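Local coordinates for peptide ABC transporter, peptide-binding protein (PDB 3O6P) that probably serves as the peptide-binding component of an ABC transporter that imports peptides, represented here by one piece of the longer protein, at residues D61-A72 and E203-K214. Residues are numbered along the deposited sequence; the frame is centred on the assembly and turned at random.
Sequences DPSGGKDFAKEA and EKRWDDMLNAEK
D61 lies across one face of the W206 indole, its CA 3.6 Å from the centroid of the six-membered ring in a CH-pi contact, and so begins a worked example of how a loop and a short helix can enclose a tryptophan on a longer helix. The chain doubles back here: D61 N donates to K66 O, while D61 OD2 accepts from S63 N in an Asx turn, from G64 N in the wider Asx motif, and from S63 OG, bonds that should limit the turning of the carboxylate, although S63 and G64 are poorly ordered. P62 extends the same cover, setting CD 3.5 Å from W206 CD2 above the five-membered ring. Beyond the turn, D67 caps helix 68-72 through weak bonds to A69 N and K70 N. F68 then closes the opposite face of the indole, presenting its ring edge in a T-shaped pair with planes at 87°. With CG anti to the backbone N (chi1 -174°), the phenyl reaches into a hole formed by W206, M209, L210 and E213. L210 CD2 lies over one phenyl face, 3.9 Å from the centroid, whereas E213 CB meets the edge; the E213 carboxylate itself turns to the backbone of L53 and V54. One turn along, in one of two conformers modelled for E71, OE1 accepts from W206 NE1 at 2.9 Å, a bent bond (131°) that may not be constant. A72 finishes the helix with CB 3.7 Å from E213 CG. The contact thus packs the 61-72 excursion of this solute-binding-protein fragment against helix 202-218 near the C-terminus. Both indole faces are covered, which should restrict ring rotation; in that E71 conformer, D61 OD1 lies 3.2 Å from E71 OE1, which may raise both acids' proton affinity, while the donors on D61 OD2, the long K66 NZ–D61 OD1 salt bridge and the indole N-H would oppose this.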
# COMPACT_ATOMS: atom_id res chain seq x y z
N ASP A 61 10.06 15.97 12.22
CA ASP A 61 10.34 17.18 11.44
C ASP A 61 11.73 17.75 11.81
O ASP A 61 12.05 17.83 12.99
CB ASP A 61 9.21 18.18 11.73
CG ASP A 61 9.39 19.50 11.02
OD1 ASP A 61 8.52 19.85 10.20
OD2 ASP A 61 10.38 20.22 11.31
N PRO A 62 12.55 18.13 10.80
CA PRO A 62 13.94 18.54 11.08
C PRO A 62 14.10 19.88 11.82
O PRO A 62 15.22 20.24 12.20
CB PRO A 62 14.58 18.63 9.69
CG PRO A 62 13.44 18.88 8.76
CD PRO A 62 12.26 18.16 9.35
N SER A 63 12.99 20.59 12.01
CA SER A 63 13.01 21.88 12.72
C SER A 63 12.28 21.86 14.08
O SER A 63 12.83 22.32 15.09
CB SER A 63 12.48 23.01 11.82
OG SER A 63 11.28 22.65 11.18
N GLY A 64 11.06 21.33 14.09
CA GLY A 64 10.27 21.12 15.31
C GLY A 64 10.17 19.64 15.70
O GLY A 64 10.93 18.81 15.20
N GLY A 65 9.23 19.31 16.58
CA GLY A 65 9.12 17.94 17.08
C GLY A 65 8.00 17.12 16.46
O GLY A 65 7.46 16.21 17.11
N LYS A 66 7.64 17.42 15.22
CA LYS A 66 6.41 16.86 14.64
C LYS A 66 6.63 15.55 13.92
O LYS A 66 7.59 15.39 13.17
CB LYS A 66 5.71 17.86 13.74
CG LYS A 66 5.31 19.14 14.47
CD LYS A 66 4.78 20.20 13.50
CE LYS A 66 5.87 20.73 12.55
NZ LYS A 66 7.01 21.37 13.28
N ASP A 67 5.72 14.61 14.16
CA ASP A 67 5.83 13.31 13.55
C ASP A 67 5.50 13.36 12.06
O ASP A 67 4.54 14.03 11.67
CB ASP A 67 4.88 12.34 14.25
CG ASP A 67 5.01 10.94 13.72
OD1 ASP A 67 6.13 10.38 13.72
OD2 ASP A 67 3.99 10.38 13.32
N PHE A 68 6.27 12.66 11.25
CA PHE A 68 5.99 12.57 9.81
C PHE A 68 4.55 12.15 9.53
O PHE A 68 3.88 12.76 8.69
CB PHE A 68 6.93 11.58 9.12
CG PHE A 68 6.79 11.56 7.61
CD1 PHE A 68 7.51 12.44 6.81
CD2 PHE A 68 5.92 10.65 7.00
CE1 PHE A 68 7.36 12.42 5.41
CE2 PHE A 68 5.76 10.62 5.62
CZ PHE A 68 6.49 11.51 4.82
N ALA A 69 4.11 11.07 10.17
CA ALA A 69 2.75 10.55 9.89
C ALA A 69 1.67 11.55 10.28
O ALA A 69 0.68 11.71 9.56
CB ALA A 69 2.53 9.19 10.57
N LYS A 70 1.85 12.24 11.41
CA LYS A 70 0.88 13.24 11.83
C LYS A 70 0.81 14.41 10.84
O LYS A 70 -0.28 14.89 10.50
CB LYS A 70 1.17 13.75 13.25
CG LYS A 70 1.00 12.72 14.33
CD LYS A 70 1.52 13.29 15.66
CE LYS A 70 1.14 12.42 16.85
NZ LYS A 70 1.11 13.24 18.11
N GLU A 71 1.97 14.86 10.38
CA GLU A 71 2.05 15.94 9.41
C GLU A 71 1.43 15.57 8.06
O GLU A 71 0.78 16.40 7.42
CB GLU A 71 3.50 16.40 9.22
CG GLU A 71 4.00 17.32 10.30
CD GLU A 71 5.28 18.02 9.91
OE1 GLU A 71 6.35 17.51 10.29
OE2 GLU A 71 5.23 19.05 9.21
N ALA A 72 1.64 14.32 7.64
CA ALA A 72 1.14 13.85 6.36
C ALA A 72 -0.38 13.72 6.41
O ALA A 72 -1.04 13.90 5.39
CB ALA A 72 1.80 12.51 5.97
N GLU A 203 14.62 21.20 5.08
CA GLU A 203 13.20 21.57 5.15
C GLU A 203 12.49 21.30 3.82
O GLU A 203 11.35 20.84 3.81
CB GLU A 203 13.02 23.01 5.61
CG GLU A 203 13.55 23.27 7.01
CD GLU A 203 13.46 24.73 7.40
OE1 GLU A 203 13.02 25.54 6.55
OE2 GLU A 203 13.84 25.08 8.53
N LYS A 204 13.18 21.55 2.71
CA LYS A 204 12.63 21.21 1.41
C LYS A 204 12.55 19.69 1.28
O LYS A 204 11.58 19.16 0.76
CB LYS A 204 13.43 21.81 0.25
CG LYS A 204 12.72 21.54 -1.08
CD LYS A 204 13.47 21.96 -2.32
CE LYS A 204 12.72 21.42 -3.56
NZ LYS A 204 13.07 20.01 -3.91
N ARG A 205 13.58 18.98 1.76
CA ARG A 205 13.58 17.51 1.67
C ARG A 205 12.39 16.92 2.46
O ARG A 205 11.71 15.97 2.02
CB ARG A 205 14.92 16.94 2.15
CG ARG A 205 14.95 15.42 2.13
CD ARG A 205 16.35 14.84 2.38
NE ARG A 205 16.25 13.38 2.32
CZ ARG A 205 16.02 12.61 3.38
NH1 ARG A 205 15.88 13.14 4.59
NH2 ARG A 205 15.93 11.29 3.23
N TRP A 206 12.15 17.48 3.63
CA TRP A 206 11.02 17.03 4.45
C TRP A 206 9.70 17.26 3.71
O TRP A 206 8.82 16.38 3.68
CB TRP A 206 11.01 17.80 5.78
CG TRP A 206 9.94 17.39 6.76
CD1 TRP A 206 8.77 18.06 7.04
CD2 TRP A 206 9.94 16.22 7.61
NE1 TRP A 206 8.06 17.38 8.00
CE2 TRP A 206 8.75 16.26 8.37
CE3 TRP A 206 10.83 15.15 7.80
CZ2 TRP A 206 8.42 15.27 9.32
CZ3 TRP A 206 10.51 14.17 8.76
CH2 TRP A 206 9.31 14.24 9.48
N ASP A 207 9.54 18.44 3.13
CA ASP A 207 8.32 18.74 2.42
C ASP A 207 8.16 17.85 1.17
O ASP A 207 7.05 17.45 0.84
CB ASP A 207 8.23 20.23 2.09
CG ASP A 207 7.85 21.09 3.30
OD1 ASP A 207 7.49 20.56 4.37
OD2 ASP A 207 7.94 22.33 3.19
N ASP A 208 9.27 17.55 0.49
CA ASP A 208 9.23 16.61 -0.65
C ASP A 208 8.76 15.21 -0.20
O ASP A 208 7.92 14.57 -0.86
CB ASP A 208 10.61 16.52 -1.30
CG ASP A 208 10.91 17.70 -2.19
OD1 ASP A 208 9.96 18.27 -2.79
OD2 ASP A 208 12.10 18.04 -2.34
N MSE A 209 9.27 14.75 0.94
CA MSE A 209 8.88 13.43 1.42
C MSE A 209 7.41 13.41 1.85
O MSE A 209 6.69 12.45 1.55
CB MSE A 209 9.78 12.96 2.55
CG MSE A 209 11.23 12.72 2.05
SE MSE A 209 12.35 11.96 3.41
CE MSE A 209 12.29 13.39 4.71
N LEU A 210 6.96 14.47 2.53
CA LEU A 210 5.53 14.59 2.89
C LEU A 210 4.64 14.57 1.65
O LEU A 210 3.60 13.89 1.62
CB LEU A 210 5.26 15.89 3.65
CG LEU A 210 5.69 15.92 5.11
CD1 LEU A 210 5.50 17.35 5.61
CD2 LEU A 210 4.84 14.95 5.93
N ASN A 211 5.04 15.31 0.62
CA ASN A 211 4.31 15.32 -0.63
C ASN A 211 4.28 13.96 -1.32
O ASN A 211 3.24 13.58 -1.91
CB ASN A 211 4.80 16.43 -1.56
CG ASN A 211 4.23 17.78 -1.19
OD1 ASN A 211 3.04 17.89 -0.89
ND2 ASN A 211 5.07 18.83 -1.23
N ALA A 212 5.40 13.23 -1.24
CA ALA A 212 5.45 11.86 -1.76
C ALA A 212 4.44 10.96 -1.05
O ALA A 212 3.62 10.28 -1.69
CB ALA A 212 6.85 11.27 -1.65
N GLU A 213 4.47 10.98 0.29
CA GLU A 213 3.50 10.18 1.07
C GLU A 213 2.07 10.55 0.67
O GLU A 213 1.25 9.67 0.43
CB GLU A 213 3.71 10.42 2.58
CG GLU A 213 2.61 9.86 3.50
CD GLU A 213 2.71 8.37 3.86
OE1 GLU A 213 3.75 7.72 3.61
OE2 GLU A 213 1.73 7.86 4.44
N LYS A 214 1.76 11.84 0.63
CA LYS A 214 0.38 12.27 0.33
C LYS A 214 0.01 11.90 -1.10
O LYS A 214 -1.17 11.66 -1.40
CB LYS A 214 0.19 13.77 0.56
CG LYS A 214 0.31 14.14 2.05
CD LYS A 214 -0.14 15.54 2.36
CE LYS A 214 0.80 16.59 1.98
NZ LYS A 214 0.27 17.93 2.52
O HOH W 1 -0.73 17.60 5.39